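Local structure of aq_2013 protein (Aquifex aeolicus, 2P6C) at residues Val29-Leu40 with Val101-Leu109. The protein is of unknown function, belongs to the uncharacterised YjbQ (UPF0047) family, and assembles as a trimer. Sequence-based numbering, arbitrary orientation.
Sequences VEESEVKEGLCL and VLPITNGKL
Strands 37-43 and 99-104 pair antiparallel, the latter outermost within this chain in a four-stranded sheet, with Gly37 opposite Ile104 and Cys39 opposite Leu102. Each of these pairs exchanges two backbone hydrogen bonds; Ile104 N to Gly37 O spans 2.9 Å. Beyond the strand, Gly107 N meets Lys35 O in its carbonyl plane at 3.0 Å, on a lone pair, while Asn106 N reaches Glu36 OE2 at 2.9 Å from above the carboxylate plane. A bend at chi2 (-66°) curls the Glu36 chain back over the turn, and its OE1 forms a salt bridge with Lys133 of the second subunit. Shortening Glu36 to an alanine would probably deprive both Asn106 N of this acceptor and that lysine of its carboxylate mate. On the face toward helix 22-32, Ile104 CD1 sits among Val29 CG2, Val34 CG1 and Cys39 CB, each 4.0 Å away, and Ile134 closes the cluster. The other face is an assembly surface: Leu40 CD1 packs on Val101 CG2 at 3.9 Å, and Leu38, Leu40 and Val101 also touch the third subunit. The antiparallel pair thus closes one side of an alpha+beta sheet, helix 22-32 packed on its Ile104 face and other subunits meeting its Leu38 face.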
loop_
_atom_site.group_PDB
_atom_site.type_symbol
_atom_site.label_atom_id
_atom_site.label_comp_id
_atom_site.label_asym_id
_atom_site.label_seq_id
_atom_site.Cartn_x
_atom_site.Cartn_y
_atom_site.Cartn_z
ATOM N N VAL A 29 16.482 6.943 -10.761
ATOM C CA VAL A 29 16.186 6.019 -11.856
ATOM C C VAL A 29 17.211 6.166 -12.966
ATOM O O VAL A 29 17.654 5.197 -13.571
ATOM C CB VAL A 29 14.784 6.303 -12.422
ATOM C CG1 VAL A 29 14.676 5.760 -13.846
ATOM C CG2 VAL A 29 13.729 5.647 -11.554
ATOM N N GLU A 30 17.633 7.393 -13.237
ATOM C CA GLU A 30 18.647 7.617 -14.261
ATOM C C GLU A 30 20.010 7.001 -13.893
ATOM O O GLU A 30 20.617 6.324 -14.681
ATOM C CB GLU A 30 18.787 9.118 -14.555
ATOM C CG GLU A 30 19.876 9.397 -15.602
ATOM C CD GLU A 30 19.763 10.785 -16.231
ATOM O OE1 GLU A 30 18.947 11.599 -15.769
ATOM O OE2 GLU A 30 20.508 11.036 -17.189
ATOM N N GLU A 31 20.458 7.299 -12.636
ATOM C CA GLU A 31 21.712 6.792 -12.051
ATOM C C GLU A 31 21.792 5.230 -12.062
ATOM O O GLU A 31 22.856 4.632 -11.970
ATOM C CB GLU A 31 21.843 7.363 -10.620
ATOM C CG GLU A 31 22.033 8.904 -10.582
ATOM C CD GLU A 31 22.050 9.443 -9.150
ATOM O OE1 GLU A 31 21.693 8.702 -8.235
ATOM O OE2 GLU A 31 22.421 10.598 -8.956
ATOM N N SER A 32 20.618 4.603 -12.028
ATOM C CA SER A 32 20.543 3.148 -11.867
ATOM C C SER A 32 20.792 2.477 -13.210
ATOM O O SER A 32 21.124 1.295 -13.274
ATOM C CB SER A 32 19.162 2.721 -11.367
ATOM O OG SER A 32 18.253 2.604 -12.447
ATOM N N GLU A 33 20.613 3.250 -14.277
ATOM C CA GLU A 33 20.783 2.779 -15.647
ATOM C C GLU A 33 19.793 1.662 -15.995
ATOM O O GLU A 33 19.894 1.000 -17.021
ATOM C CB GLU A 33 22.222 2.282 -15.803
ATOM C CG GLU A 33 23.236 3.428 -15.775
ATOM C CD GLU A 33 24.594 2.913 -16.190
ATOM O OE1 GLU A 33 25.030 1.909 -15.644
ATOM O OE2 GLU A 33 25.218 3.534 -17.046
ATOM N N VAL A 34 18.804 1.433 -15.136
ATOM C CA VAL A 34 17.776 0.405 -15.347
ATOM C C VAL A 34 16.875 0.850 -16.512
ATOM O O VAL A 34 16.475 2.002 -16.618
ATOM C CB VAL A 34 16.976 0.066 -14.016
ATOM C CG1 VAL A 34 15.715 -0.727 -14.355
ATOM C CG2 VAL A 34 17.846 -0.757 -13.085
ATOM N N LYS A 35 16.670 -0.039 -17.419
ATOM C CA LYS A 35 15.734 0.120 -18.580
ATOM C C LYS A 35 14.368 -0.307 -18.180
ATOM O O LYS A 35 13.376 0.353 -18.458
ATOM C CB LYS A 35 16.065 -0.735 -19.834
ATOM C CG LYS A 35 17.081 -0.049 -20.750
ATOM C CD LYS A 35 18.445 -0.744 -20.726
ATOM C CE LYS A 35 18.372 -2.200 -21.199
ATOM N NZ LYS A 35 19.720 -2.701 -21.460
ATOM N N GLU A 36 14.136 -1.395 -17.656
ATOM C CA GLU A 36 12.855 -1.984 -17.304
ATOM C C GLU A 36 12.970 -2.510 -15.874
ATOM O O GLU A 36 13.891 -3.263 -15.564
ATOM C CB GLU A 36 12.535 -3.140 -18.256
ATOM C CG GLU A 36 12.516 -2.772 -19.738
ATOM C CD GLU A 36 11.399 -1.812 -20.100
ATOM O OE1 GLU A 36 10.309 -1.904 -19.494
ATOM O OE2 GLU A 36 11.601 -0.976 -21.008
ATOM N N GLY A 37 12.054 -2.112 -14.998
ATOM C CA GLY A 37 12.133 -2.603 -13.631
ATOM C C GLY A 37 11.109 -2.044 -12.667
ATOM O O GLY A 37 10.071 -1.508 -13.064
ATOM N N LEU A 38 11.396 -2.196 -11.382
ATOM C CA LEU A 38 10.527 -1.706 -10.338
ATOM C C LEU A 38 11.294 -0.737 -9.463
ATOM O O LEU A 38 12.489 -0.877 -9.236
ATOM C CB LEU A 38 10.056 -2.897 -9.503
ATOM C CG LEU A 38 8.974 -3.716 -10.210
ATOM C CD1 LEU A 38 8.469 -4.880 -9.356
ATOM C CD2 LEU A 38 7.745 -2.886 -10.578
ATOM N N CYS A 39 10.598 0.270 -8.952
ATOM C CA CYS A 39 11.212 1.290 -8.119
ATOM C C CYS A 39 10.401 1.529 -6.847
ATOM O O CYS A 39 9.332 2.137 -6.894
ATOM C CB CYS A 39 11.329 2.589 -8.919
ATOM S SG CYS A 39 11.967 4.013 -7.986
ATOM N N LEU A 40 10.910 1.031 -5.721
ATOM C CA LEU A 40 10.260 1.198 -4.422
ATOM C C LEU A 40 10.731 2.497 -3.762
ATOM O O LEU A 40 11.930 2.784 -3.722
ATOM C CB LEU A 40 10.602 0.017 -3.499
ATOM C CG LEU A 40 10.277 0.154 -2.001
ATOM C CD1 LEU A 40 8.760 0.140 -1.762
ATOM C CD2 LEU A 40 10.930 -0.993 -1.246
ATOM N N VAL A 101 5.276 1.747 -5.044
ATOM C CA VAL A 101 6.139 1.035 -5.958
ATOM C C VAL A 101 5.812 1.495 -7.339
ATOM O O VAL A 101 4.669 1.468 -7.777
ATOM C CB VAL A 101 5.863 -0.469 -5.878
ATOM C CG1 VAL A 101 6.744 -1.215 -6.878
ATOM C CG2 VAL A 101 6.153 -0.977 -4.478
ATOM N N LEU A 102 6.811 1.965 -8.073
ATOM C CA LEU A 102 6.600 2.464 -9.424
ATOM C C LEU A 102 7.373 1.654 -10.481
ATOM O O LEU A 102 8.426 1.083 -10.230
ATOM C CB LEU A 102 7.035 3.934 -9.441
ATOM C CG LEU A 102 6.055 4.839 -8.688
ATOM C CD1 LEU A 102 6.631 6.228 -8.396
ATOM C CD2 LEU A 102 4.756 5.067 -9.458
ATOM N N PRO A 103 6.765 1.584 -11.684
ATOM C CA PRO A 103 7.358 0.935 -12.840
ATOM C C PRO A 103 8.457 1.790 -13.454
ATOM O O PRO A 103 8.459 3.009 -13.372
ATOM C CB PRO A 103 6.274 0.757 -13.897
ATOM C CG PRO A 103 5.005 1.478 -13.420
ATOM C CD PRO A 103 5.467 2.121 -12.025
ATOM N N ILE A 104 9.441 1.103 -14.043
ATOM C CA ILE A 104 10.402 1.793 -14.868
ATOM C C ILE A 104 10.268 1.245 -16.266
ATOM O O ILE A 104 10.454 0.059 -16.507
ATOM C CB ILE A 104 11.806 1.493 -14.334
ATOM C CG1 ILE A 104 12.042 2.215 -13.007
ATOM C CG2 ILE A 104 12.875 1.989 -15.334
ATOM C CD1 ILE A 104 13.313 1.736 -12.303
ATOM N N THR A 105 9.911 2.093 -17.220
ATOM C CA THR A 105 9.643 1.668 -18.577
ATOM C C THR A 105 10.490 2.478 -19.559
ATOM O O THR A 105 10.413 3.698 -19.627
ATOM C CB THR A 105 8.143 1.861 -18.842
ATOM O OG1 THR A 105 7.401 1.211 -17.808
ATOM C CG2 THR A 105 7.768 1.234 -20.189
ATOM N N ASN A 106 11.308 1.814 -20.367
ATOM C CA ASN A 106 12.169 2.458 -21.349
ATOM C C ASN A 106 13.075 3.511 -20.648
ATOM O O ASN A 106 13.285 4.613 -21.137
ATOM C CB ASN A 106 11.275 3.093 -22.460
ATOM C CG ASN A 106 10.615 2.048 -23.386
ATOM O OD1 ASN A 106 11.136 0.961 -23.613
ATOM N ND2 ASN A 106 9.435 2.422 -23.910
ATOM N N GLY A 107 13.622 3.119 -19.500
ATOM C CA GLY A 107 14.548 3.973 -18.759
ATOM C C GLY A 107 13.874 5.203 -18.119
ATOM O O GLY A 107 14.496 6.220 -17.861
ATOM N N LYS A 108 12.557 5.047 -17.882
ATOM C CA LYS A 108 11.813 6.160 -17.313
ATOM C C LYS A 108 10.824 5.729 -16.236
ATOM O O LYS A 108 10.219 4.665 -16.300
ATOM C CB LYS A 108 11.037 6.805 -18.444
ATOM C CG LYS A 108 11.933 7.702 -19.284
ATOM C CD LYS A 108 11.280 8.076 -20.609
ATOM C CE LYS A 108 10.611 6.881 -21.295
ATOM N NZ LYS A 108 9.733 7.363 -22.360
ATOM N N LEU A 109 10.708 6.608 -15.207
ATOM C CA LEU A 109 9.666 6.464 -14.199
ATOM C C LEU A 109 8.316 6.497 -14.900
ATOM O O LEU A 109 7.947 7.480 -15.528
ATOM C CB LEU A 109 9.738 7.650 -13.237
ATOM C CG LEU A 109 10.070 7.311 -11.768
ATOM C CD1 LEU A 109 9.575 8.395 -10.806
ATOM C CD2 LEU A 109 9.468 5.996 -11.268
#